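Legionella ubiquitin-specific protease A domain-containing protein (Legionella pneumophila subsp. pneumophila, PDB 5DGG) is functionally uncharacterised, but its central domain belongs to the LupA family in the CA clan of peptidases, so it is probably related to a ubiquitin-specific protease. Local coordinates at residues K142-E146 / F147-E151; D32-S35 / A36-I40. One frame throughout, in Å; residues are numbered along the deposited sequence.

Overall arrangement
Both contacts are local, each made within one continuous run of chain; one is the start of a helix and the other the end of a different helix. Contact 2 (32-35 with 36-40) starts the helix 33-47, the crossover between the parallel strands 22-29 and 54-60. Contact 1 (142-146 with 147-151) finishes the helix 132-146 and leads into the loop before the helix 156-165. Their centres are about 28 Å apart, on opposite sides of the centre of the chain, and their nearest atoms stay about 16 Å apart. Strand 22-29 relates the two: Leu28 is touched by Ser35 and Ile39 of contact 2, and Ile22 by Met144, Phe147 and Ala149 of contact 1.

Contact 1 (K142-E146 / F147-E151); sequences KKMKE and FGAPE
Lys143 and Phe147 are joined by the last regular bond of the helix, Phe147 N to Lys143 O at 2.7 Å. The chain then leaves the helix in a Schellman motif. Its two returning bonds run from Gly148 N to Lys145 O at 2.8 Å and from Ala149 N to Met144 O at 3.0 Å. The first donor stands above the carbonyl plane, 58° out of it, while the second is much nearer that plane. Glycine suits position 148 because its phi is positive, and a CB there would be jammed against the carbonyl oxygen before it. A water extends the cap by donating to both Lys145 O and Ala149 O.

On the helix itself, Lys143 NZ forms a salt bridge with Glu146 OE2 at 2.7 Å, meeting the oxygen on its syn side; Glu84 is a second carboxylate partner for the same ammonium. The bends at chi2 (-56°) and chi3 curl the lysine chain so that CE passes 3.6 Å from CZ of Phe147, while CB, nearer the backbone, makes a CH-pi contact over the ring face. Lys143 O lies over the same face, offset toward the rim. The small methyl of Ala149, CB, lies 3.6 Å from Met144 CG. Tyr54 of strand 54-60 stacks with Phe147, and Ile22 of strand 22-29 touches Met144, Phe147 and Ala149, seating the helix end against the sheet.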
loop_
_atom_site.group_PDB
_atom_site.type_symbol
_atom_site.label_atom_id
_atom_site.label_comp_id
_atom_site.label_asym_id
_atom_site.label_seq_id
_atom_site.Cartn_x
_atom_site.Cartn_y
_atom_site.Cartn_z
ATOM N N LYS A 142 3.321 6.524 5.789
ATOM C CA LYS A 142 4.646 6.380 6.326
ATOM C C LYS A 142 5.665 6.143 5.212
ATOM O O LYS A 142 6.760 6.754 5.218
ATOM C CB LYS A 142 4.688 5.221 7.300
ATOM C CG LYS A 142 6.094 4.939 7.822
ATOM C CD LYS A 142 6.154 3.701 8.697
ATOM C CE LYS A 142 7.440 3.773 9.527
ATOM N NZ LYS A 142 7.635 2.549 10.333
ATOM N N LYS A 143 5.319 5.272 4.252
ATOM C CA LYS A 143 6.232 5.046 3.129
ATOM C C LYS A 143 6.425 6.281 2.247
ATOM O O LYS A 143 7.520 6.533 1.731
ATOM C CB LYS A 143 5.811 3.838 2.266
ATOM C CG LYS A 143 5.785 2.520 2.967
ATOM C CD LYS A 143 7.037 2.053 3.642
ATOM C CE LYS A 143 8.226 1.913 2.743
ATOM N NZ LYS A 143 9.277 1.100 3.469
ATOM N N MET A 144 5.355 7.039 2.072
ATOM C CA MET A 144 5.380 8.257 1.322
ATOM C C MET A 144 6.459 9.187 1.866
ATOM O O MET A 144 7.325 9.684 1.117
ATOM C CB MET A 144 4.004 8.915 1.392
ATOM C CG MET A 144 3.751 9.920 0.336
ATOM S SD MET A 144 3.498 9.180 -1.307
ATOM C CE MET A 144 3.414 10.766 -2.124
ATOM N N LYS A 145 6.450 9.359 3.181
ATOM C CA LYS A 145 7.503 10.137 3.877
ATOM C C LYS A 145 8.886 9.500 3.706
ATOM O O LYS A 145 9.854 10.189 3.307
ATOM C CB LYS A 145 7.137 10.242 5.372
ATOM C CG LYS A 145 8.104 11.077 6.227
ATOM C CD LYS A 145 7.688 11.010 7.695
ATOM C CE LYS A 145 8.436 12.015 8.544
ATOM N NZ LYS A 145 7.817 12.089 9.900
ATOM N N GLU A 146 8.998 8.209 3.986
ATOM C CA GLU A 146 10.266 7.517 3.839
ATOM C C GLU A 146 10.806 7.682 2.439
ATOM O O GLU A 146 12.002 7.836 2.270
ATOM C CB GLU A 146 10.216 6.004 4.129
ATOM C CG GLU A 146 10.009 5.557 5.565
ATOM C CD GLU A 146 9.844 4.016 5.660
ATOM O OE1 GLU A 146 9.258 3.573 6.661
ATOM O OE2 GLU A 146 10.284 3.232 4.750
ATOM N N PHE A 147 9.949 7.664 1.434
ATOM C CA PHE A 147 10.416 7.763 0.057
ATOM C C PHE A 147 10.753 9.190 -0.348
ATOM O O PHE A 147 11.118 9.423 -1.516
ATOM C CB PHE A 147 9.387 7.235 -0.931
ATOM C CG PHE A 147 9.108 5.769 -0.808
ATOM C CD1 PHE A 147 10.006 4.900 -0.219
ATOM C CD2 PHE A 147 7.953 5.263 -1.335
ATOM C CE1 PHE A 147 9.739 3.540 -0.158
ATOM C CE2 PHE A 147 7.647 3.931 -1.244
ATOM C CZ PHE A 147 8.542 3.053 -0.670
ATOM N N GLY A 148 10.664 10.119 0.607
ATOM C CA GLY A 148 11.142 11.490 0.401
ATOM C C GLY A 148 10.092 12.418 -0.144
ATOM O O GLY A 148 10.436 13.442 -0.693
ATOM N N ALA A 149 8.813 12.088 0.015
ATOM C CA ALA A 149 7.751 12.961 -0.463
ATOM C C ALA A 149 7.804 14.254 0.348
ATOM O O ALA A 149 8.278 14.252 1.478
ATOM C CB ALA A 149 6.390 12.303 -0.279
ATOM N N PRO A 150 7.288 15.338 -0.211
ATOM C CA PRO A 150 7.324 16.610 0.501
ATOM C C PRO A 150 6.249 16.680 1.558
ATOM O O PRO A 150 5.197 16.090 1.399
ATOM C CB PRO A 150 7.061 17.649 -0.594
ATOM C CG PRO A 150 6.356 16.911 -1.676
ATOM C CD PRO A 150 6.721 15.454 -1.568
ATOM N N GLU A 151 6.541 17.437 2.605
ATOM C CA GLU A 151 5.676 17.607 3.772
ATOM C C GLU A 151 4.142 17.639 3.561
ATOM O O GLU A 151 3.397 17.055 4.365
ATOM C CB GLU A 151 6.108 18.880 4.515
ATOM C CG GLU A 151 6.022 18.762 6.027
ATOM C CD GLU A 151 6.842 19.828 6.724
ATOM O OE1 GLU A 151 6.539 21.034 6.538
ATOM O OE2 GLU A 151 7.793 19.447 7.445
HETATM O O HOH W 1 9.835 12.905 3.174
#

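Contact 2 (D32-S35 / A36-I40); sequences DSHS and ANAII
The first turn of the crossover helix in a beta-alpha-beta unit begins here: helix 33-47 carries the chain from strand 22-29 to the parallel strand 54-60. Two i to i+4 bonds span its start. Asn37 N donates to Ser33 O at 3.0 Å, nearly straight at 168°, and Ala38 N to His34 O at 2.8 Å, less straight at 151°. Asn37 folds its side chain back beside its backbone N, CG 3.0 Å from Ser33 O without a hydrogen bond.

Asp32 is the N-cap, a place that suits a short acceptor able to fold back on the first turn, where backbone N-H groups lack carbonyl partners. Its OD2 takes a weak bond from His34 N at 3.1 Å, and its O accepts from Ser35 N. A water donates to that same carbonyl and accepts weakly from Ala36 N, bridging the opening turn. Ser35 reaches back with its hydroxyl, hydrogen-bonded to Asn29 N, tying the helix to the end of the preceding strand. Ala36 and Ile40 face helix 98-108, at Tyr100 and Leu104.

One turn separates His34 from Ala38, and the imidazole swings along the helix, CG anti to the backbone N (chi1 176°). That lays a ring face against the alanine methyl in a CH-pi contact: CB of Ala38 sits toward the rim, 3.9 Å from NE2 of His34.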
loop_
_atom_site.group_PDB
_atom_site.type_symbol
_atom_site.label_atom_id
_atom_site.label_comp_id
_atom_site.label_asym_id
_atom_site.label_seq_id
_atom_site.Cartn_x
_atom_site.Cartn_y
_atom_site.Cartn_z
ATOM N N ASP A 32 -10.422 -10.609 -8.432
ATOM C CA ASP A 32 -11.001 -10.297 -9.723
ATOM C C ASP A 32 -9.873 -10.215 -10.786
ATOM O O ASP A 32 -9.088 -9.288 -10.810
ATOM C CB ASP A 32 -11.740 -8.958 -9.624
ATOM C CG ASP A 32 -12.393 -8.525 -10.918
ATOM O OD1 ASP A 32 -12.909 -7.405 -10.951
ATOM O OD2 ASP A 32 -12.389 -9.276 -11.912
ATOM N N SER A 33 -9.798 -11.218 -11.647
ATOM C CA SER A 33 -8.742 -11.283 -12.639
ATOM C C SER A 33 -8.749 -10.017 -13.505
ATOM O O SER A 33 -7.685 -9.554 -13.956
ATOM C CB SER A 33 -8.903 -12.530 -13.509
ATOM O OG SER A 33 -10.229 -12.621 -14.007
ATOM N N HIS A 34 -9.943 -9.458 -13.734
ATOM C CA HIS A 34 -10.045 -8.232 -14.500
ATOM C C HIS A 34 -9.315 -7.045 -13.881
ATOM O O HIS A 34 -8.836 -6.151 -14.600
ATOM C CB HIS A 34 -11.485 -7.822 -14.753
ATOM C CG HIS A 34 -11.581 -6.520 -15.462
ATOM N ND1 HIS A 34 -11.944 -5.359 -14.826
ATOM C CD2 HIS A 34 -11.266 -6.169 -16.730
ATOM C CE1 HIS A 34 -11.899 -4.354 -15.679
ATOM N NE2 HIS A 34 -11.495 -4.818 -16.845
ATOM N N SER A 35 -9.215 -7.030 -12.554
ATOM C CA SER A 35 -8.608 -5.917 -11.868
ATOM C C SER A 35 -7.095 -5.863 -12.189
ATOM O O SER A 35 -6.558 -4.828 -12.596
ATOM C CB SER A 35 -8.898 -6.059 -10.373
ATOM O OG SER A 35 -8.354 -4.999 -9.622
ATOM N N ALA A 36 -6.433 -6.995 -12.070
ATOM C CA ALA A 36 -5.049 -7.114 -12.459
ATOM C C ALA A 36 -4.880 -6.852 -13.984
ATOM O O ALA A 36 -4.001 -6.094 -14.417
ATOM C CB ALA A 36 -4.583 -8.523 -12.100
ATOM N N ASN A 37 -5.726 -7.480 -14.807
ATOM C CA ASN A 37 -5.641 -7.296 -16.254
ATOM C C ASN A 37 -5.729 -5.851 -16.674
ATOM O O ASN A 37 -4.972 -5.418 -17.516
ATOM C CB ASN A 37 -6.708 -8.096 -16.985
ATOM C CG ASN A 37 -6.540 -9.584 -16.779
ATOM O OD1 ASN A 37 -5.507 -10.043 -16.266
ATOM N ND2 ASN A 37 -7.553 -10.345 -17.148
ATOM N N ALA A 38 -6.621 -5.112 -16.057
ATOM C CA ALA A 38 -6.844 -3.736 -16.428
ATOM C C ALA A 38 -5.687 -2.809 -16.124
ATOM O O ALA A 38 -5.602 -1.754 -16.738
ATOM C CB ALA A 38 -8.076 -3.208 -15.719
ATOM N N ILE A 39 -4.834 -3.141 -15.160
ATOM C CA ILE A 39 -3.770 -2.205 -14.807
ATOM C C ILE A 39 -2.393 -2.523 -15.357
ATOM O O ILE A 39 -1.460 -1.762 -15.091
ATOM C CB ILE A 39 -3.607 -2.011 -13.294
ATOM C CG1 ILE A 39 -3.058 -3.264 -12.620
ATOM C CG2 ILE A 39 -4.910 -1.491 -12.703
ATOM C CD1 ILE A 39 -2.402 -2.890 -11.309
ATOM N N ILE A 40 -2.250 -3.631 -16.082
ATOM C CA ILE A 40 -0.926 -4.044 -16.567
ATOM C C ILE A 40 -0.293 -2.891 -17.334
ATOM O O ILE A 40 0.889 -2.602 -17.154
ATOM C CB ILE A 40 -0.977 -5.276 -17.501
ATOM C CG1 ILE A 40 -1.465 -6.501 -16.778
ATOM C CG2 ILE A 40 0.399 -5.598 -18.104
ATOM C CD1 ILE A 40 -0.696 -6.850 -15.553
HETATM O O HOH W 2 -6.435 -9.058 -9.683
#